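Local coordinates for protein trans-4-hydroxy-L-proline dehydratase (PDB 6VXC) that dehydrates trans-4-hydroxy-L-proline to (S)-1-pyrroline-5-carboxylate by glycyl radical chemistry in the anaerobic breakdown of hydroxyproline, at residues L604-V618 and M675-P687. Residues are numbered along the deposited sequence; the frame is centred on the assembly and turned at random.
Sequences LDANFEGYEAILNLV and MGASPNGRLCAKP
Phe-608 turns the edge of its ring to the loop 675-687. Its CZ lies 3.7 Å from Ser-678 O, which sits in the ring plane, where the slightly positive C-H edge suits a carbonyl oxygen. The methyl of Ala-677 approaches CE2 obliquely, and CD2 meets Leu-683 CD2 at 3.5 Å. Within its own segment, Leu-615 CD1 sits over the centre of one ring face; it also touches Gly-681 O at 3.6 Å. Gly-681 closes a type I turn begun at Ser-678, with a positive phi of 106° that glycine adopts readily, and packs its bare CA close to Leu-615 CD1 and Phe-608 CZ. Val-618, branched at CB, brings CB and both methyls round Pro-679 O, CB at 3.3 Å. The side chains of Leu-604 and Pro-679 cross at about a right angle, Leu-604 CD1 being 4.0 Å from Pro-679 CG.

Between the two helices the chain turns through a Schellman motif: Asn-607, of positive phi, ends helix 597-605, Phe-608 N bonding to Ala-603 O and Asn-607 N to Leu-604 O. Within 675-687, Arg-682 leaves the backbone away from the helices and ties the loop together, its NE and NH2 both holding Lys-686 O while NH1 donates to Gly-676 O at 2.8 Å.

Toward the Asn-607 end the join is more polar and wetter. With CG anti to the backbone N (chi1 -155°), the amide extends to the loop, and OD1 accepts a nearly straight bond from Cys-684 N (2.8 Å, 165°), tilted from the carbonyl plane. One water links Asn-607 ND2 to Cys-684 O; another joins Leu-604 O to Ala-677 N.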
# COMPACT_ATOMS: atom_id res chain seq x y z
N LEU A 604 -20.29 -21.59 -20.01
CA LEU A 604 -19.52 -20.39 -19.74
C LEU A 604 -19.66 -19.39 -20.89
O LEU A 604 -19.88 -18.19 -20.67
CB LEU A 604 -18.05 -20.75 -19.50
CG LEU A 604 -17.75 -21.69 -18.32
CD1 LEU A 604 -16.26 -21.97 -18.18
CD2 LEU A 604 -18.33 -21.15 -17.00
N ASP A 605 -19.54 -19.87 -22.13
CA ASP A 605 -19.63 -18.97 -23.28
C ASP A 605 -20.99 -18.29 -23.35
O ASP A 605 -21.08 -17.14 -23.77
CB ASP A 605 -19.35 -19.75 -24.56
CG ASP A 605 -19.25 -18.84 -25.77
OD1 ASP A 605 -18.28 -18.06 -25.86
OD2 ASP A 605 -20.15 -18.90 -26.63
N ALA A 606 -22.04 -18.96 -22.90
CA ALA A 606 -23.38 -18.39 -22.90
C ALA A 606 -23.69 -17.62 -21.62
O ALA A 606 -24.85 -17.24 -21.40
CB ALA A 606 -24.41 -19.50 -23.10
N ASN A 607 -22.69 -17.38 -20.77
CA ASN A 607 -22.92 -16.74 -19.48
C ASN A 607 -24.04 -17.47 -18.72
O ASN A 607 -24.84 -16.85 -18.03
CB ASN A 607 -23.24 -15.25 -19.64
CG ASN A 607 -22.91 -14.44 -18.38
OD1 ASN A 607 -22.06 -14.85 -17.58
ND2 ASN A 607 -23.57 -13.30 -18.21
N PHE A 608 -24.09 -18.79 -18.89
CA PHE A 608 -25.05 -19.71 -18.28
C PHE A 608 -26.47 -19.53 -18.82
O PHE A 608 -27.39 -20.20 -18.35
CB PHE A 608 -25.05 -19.60 -16.76
CG PHE A 608 -23.77 -20.10 -16.13
CD1 PHE A 608 -23.55 -21.45 -15.96
CD2 PHE A 608 -22.79 -19.21 -15.74
CE1 PHE A 608 -22.40 -21.91 -15.40
CE2 PHE A 608 -21.62 -19.66 -15.17
CZ PHE A 608 -21.42 -21.01 -14.99
N GLU A 609 -26.67 -18.65 -19.79
CA GLU A 609 -27.95 -18.50 -20.45
C GLU A 609 -28.31 -19.79 -21.17
O GLU A 609 -27.55 -20.27 -22.01
CB GLU A 609 -27.85 -17.33 -21.43
CG GLU A 609 -29.01 -16.41 -21.42
CD GLU A 609 -28.69 -15.11 -22.13
OE1 GLU A 609 -28.82 -15.04 -23.37
OE2 GLU A 609 -28.27 -14.15 -21.43
N GLY A 610 -29.45 -20.37 -20.81
CA GLY A 610 -29.80 -21.65 -21.33
C GLY A 610 -29.14 -22.80 -20.62
O GLY A 610 -29.33 -23.95 -21.02
N TYR A 611 -28.32 -22.53 -19.60
CA TYR A 611 -27.72 -23.60 -18.83
C TYR A 611 -27.97 -23.39 -17.34
O TYR A 611 -27.07 -23.57 -16.51
CB TYR A 611 -26.23 -23.73 -19.14
CG TYR A 611 -25.95 -24.14 -20.58
CD1 TYR A 611 -26.00 -23.20 -21.61
CD2 TYR A 611 -25.72 -25.47 -20.92
CE1 TYR A 611 -25.75 -23.57 -22.93
CE2 TYR A 611 -25.48 -25.84 -22.24
CZ TYR A 611 -25.50 -24.89 -23.23
OH TYR A 611 -25.28 -25.27 -24.53
N GLU A 612 -29.20 -23.03 -16.99
CA GLU A 612 -29.51 -22.73 -15.59
C GLU A 612 -29.27 -23.92 -14.68
O GLU A 612 -28.86 -23.74 -13.53
CB GLU A 612 -30.94 -22.23 -15.45
CG GLU A 612 -31.09 -20.75 -15.79
CD GLU A 612 -30.65 -19.82 -14.65
OE1 GLU A 612 -30.95 -20.11 -13.47
OE2 GLU A 612 -29.99 -18.79 -14.95
N ALA A 613 -29.52 -25.14 -15.16
CA ALA A 613 -29.28 -26.31 -14.32
C ALA A 613 -27.80 -26.46 -13.97
O ALA A 613 -27.45 -26.79 -12.84
CB ALA A 613 -29.81 -27.58 -15.00
N ILE A 614 -26.91 -26.23 -14.94
CA ILE A 614 -25.47 -26.24 -14.65
C ILE A 614 -25.14 -25.17 -13.62
O ILE A 614 -24.46 -25.42 -12.63
CB ILE A 614 -24.65 -26.05 -15.94
CG1 ILE A 614 -25.03 -27.06 -17.02
CG2 ILE A 614 -23.15 -26.18 -15.64
CD1 ILE A 614 -24.65 -28.47 -16.73
N LEU A 615 -25.66 -23.96 -13.83
CA LEU A 615 -25.42 -22.87 -12.89
C LEU A 615 -25.86 -23.25 -11.48
O LEU A 615 -25.15 -22.97 -10.51
CB LEU A 615 -26.14 -21.61 -13.36
CG LEU A 615 -26.00 -20.40 -12.44
CD1 LEU A 615 -24.53 -20.09 -12.21
CD2 LEU A 615 -26.71 -19.20 -13.04
N ASN A 616 -27.01 -23.91 -11.34
CA ASN A 616 -27.47 -24.31 -10.02
C ASN A 616 -26.50 -25.31 -9.39
O ASN A 616 -26.23 -25.27 -8.18
CB ASN A 616 -28.86 -24.92 -10.12
CG ASN A 616 -29.50 -25.18 -8.76
OD1 ASN A 616 -29.13 -24.58 -7.76
ND2 ASN A 616 -30.39 -26.16 -8.71
N LEU A 617 -25.99 -26.25 -10.19
CA LEU A 617 -25.08 -27.27 -9.66
C LEU A 617 -23.80 -26.64 -9.14
O LEU A 617 -23.38 -26.92 -8.01
CB LEU A 617 -24.77 -28.31 -10.74
CG LEU A 617 -25.87 -29.30 -11.16
CD1 LEU A 617 -25.39 -30.20 -12.30
CD2 LEU A 617 -26.34 -30.14 -9.98
N VAL A 618 -23.15 -25.80 -9.95
CA VAL A 618 -21.84 -25.29 -9.56
C VAL A 618 -21.98 -24.25 -8.46
O VAL A 618 -21.07 -24.07 -7.65
CB VAL A 618 -21.06 -24.70 -10.75
CG1 VAL A 618 -20.84 -25.74 -11.82
CG2 VAL A 618 -21.79 -23.49 -11.32
N MET A 675 -13.05 -10.43 -17.45
CA MET A 675 -13.09 -11.88 -17.48
C MET A 675 -14.51 -12.36 -17.76
O MET A 675 -15.48 -11.75 -17.32
CB MET A 675 -12.57 -12.47 -16.17
CG MET A 675 -12.36 -13.96 -16.16
SD MET A 675 -11.50 -14.43 -14.64
CE MET A 675 -11.98 -16.11 -14.52
N GLY A 676 -14.62 -13.47 -18.49
CA GLY A 676 -15.92 -14.07 -18.72
C GLY A 676 -16.42 -14.80 -17.50
O GLY A 676 -15.84 -14.75 -16.41
N ALA A 677 -17.52 -15.52 -17.69
CA ALA A 677 -18.04 -16.36 -16.62
C ALA A 677 -17.02 -17.41 -16.26
O ALA A 677 -16.21 -17.83 -17.09
CB ALA A 677 -19.35 -17.01 -17.05
N SER A 678 -17.03 -17.83 -15.00
CA SER A 678 -16.10 -18.85 -14.53
C SER A 678 -16.85 -20.07 -14.03
O SER A 678 -18.05 -20.00 -13.72
CB SER A 678 -15.17 -18.30 -13.43
OG SER A 678 -15.82 -17.51 -12.46
N PRO A 679 -16.17 -21.22 -13.96
CA PRO A 679 -16.86 -22.49 -13.64
C PRO A 679 -17.54 -22.52 -12.28
O PRO A 679 -18.38 -23.39 -12.06
CB PRO A 679 -15.72 -23.52 -13.70
CG PRO A 679 -14.74 -22.93 -14.65
CD PRO A 679 -14.79 -21.44 -14.43
N ASN A 680 -17.17 -21.65 -11.34
CA ASN A 680 -17.81 -21.70 -10.03
C ASN A 680 -19.22 -21.11 -10.04
O ASN A 680 -19.92 -21.23 -9.03
CB ASN A 680 -16.98 -20.95 -8.99
CG ASN A 680 -16.88 -19.47 -9.29
OD1 ASN A 680 -16.80 -19.07 -10.45
ND2 ASN A 680 -16.91 -18.65 -8.25
N GLY A 681 -19.65 -20.51 -11.15
CA GLY A 681 -20.95 -19.88 -11.23
C GLY A 681 -20.90 -18.37 -11.22
O GLY A 681 -21.95 -17.74 -11.41
N ARG A 682 -19.74 -17.77 -11.02
CA ARG A 682 -19.60 -16.32 -11.15
C ARG A 682 -19.89 -15.91 -12.59
O ARG A 682 -19.45 -16.57 -13.53
CB ARG A 682 -18.20 -15.88 -10.71
CG ARG A 682 -17.87 -14.42 -10.92
CD ARG A 682 -16.34 -14.17 -10.92
NE ARG A 682 -16.04 -13.16 -11.92
CZ ARG A 682 -15.95 -13.41 -13.22
NH1 ARG A 682 -16.12 -14.64 -13.67
NH2 ARG A 682 -15.70 -12.42 -14.07
N LEU A 683 -20.68 -14.86 -12.77
CA LEU A 683 -21.06 -14.49 -14.12
C LEU A 683 -20.06 -13.53 -14.75
O LEU A 683 -19.20 -12.94 -14.07
CB LEU A 683 -22.46 -13.89 -14.14
CG LEU A 683 -23.60 -14.80 -13.65
CD1 LEU A 683 -24.92 -14.10 -13.82
CD2 LEU A 683 -23.60 -16.14 -14.37
N CYS A 684 -20.21 -13.36 -16.06
CA CYS A 684 -19.31 -12.55 -16.88
C CYS A 684 -19.20 -11.13 -16.35
O CYS A 684 -20.20 -10.48 -16.02
CB CYS A 684 -19.83 -12.53 -18.33
SG CYS A 684 -18.86 -11.52 -19.47
N ALA A 685 -17.96 -10.64 -16.28
CA ALA A 685 -17.61 -9.28 -15.89
C ALA A 685 -17.90 -8.97 -14.41
O ALA A 685 -17.75 -7.82 -14.00
CB ALA A 685 -18.32 -8.24 -16.77
N LYS A 686 -18.31 -9.96 -13.61
CA LYS A 686 -18.43 -9.73 -12.17
C LYS A 686 -17.04 -9.74 -11.51
O LYS A 686 -16.11 -10.38 -12.00
CB LYS A 686 -19.28 -10.82 -11.52
CG LYS A 686 -20.70 -10.91 -12.01
CD LYS A 686 -21.49 -9.66 -11.68
CE LYS A 686 -21.78 -9.57 -10.19
NZ LYS A 686 -23.03 -8.79 -9.90
N PRO A 687 -16.87 -9.03 -10.38
CA PRO A 687 -15.59 -9.09 -9.66
C PRO A 687 -15.17 -10.52 -9.30
O PRO A 687 -15.99 -11.41 -9.14
CB PRO A 687 -15.87 -8.26 -8.40
CG PRO A 687 -16.94 -7.29 -8.82
CD PRO A 687 -17.80 -8.05 -9.81
O HOH W 1 -18.65 -15.35 -20.50
O HOH W 2 -22.90 -10.96 -16.45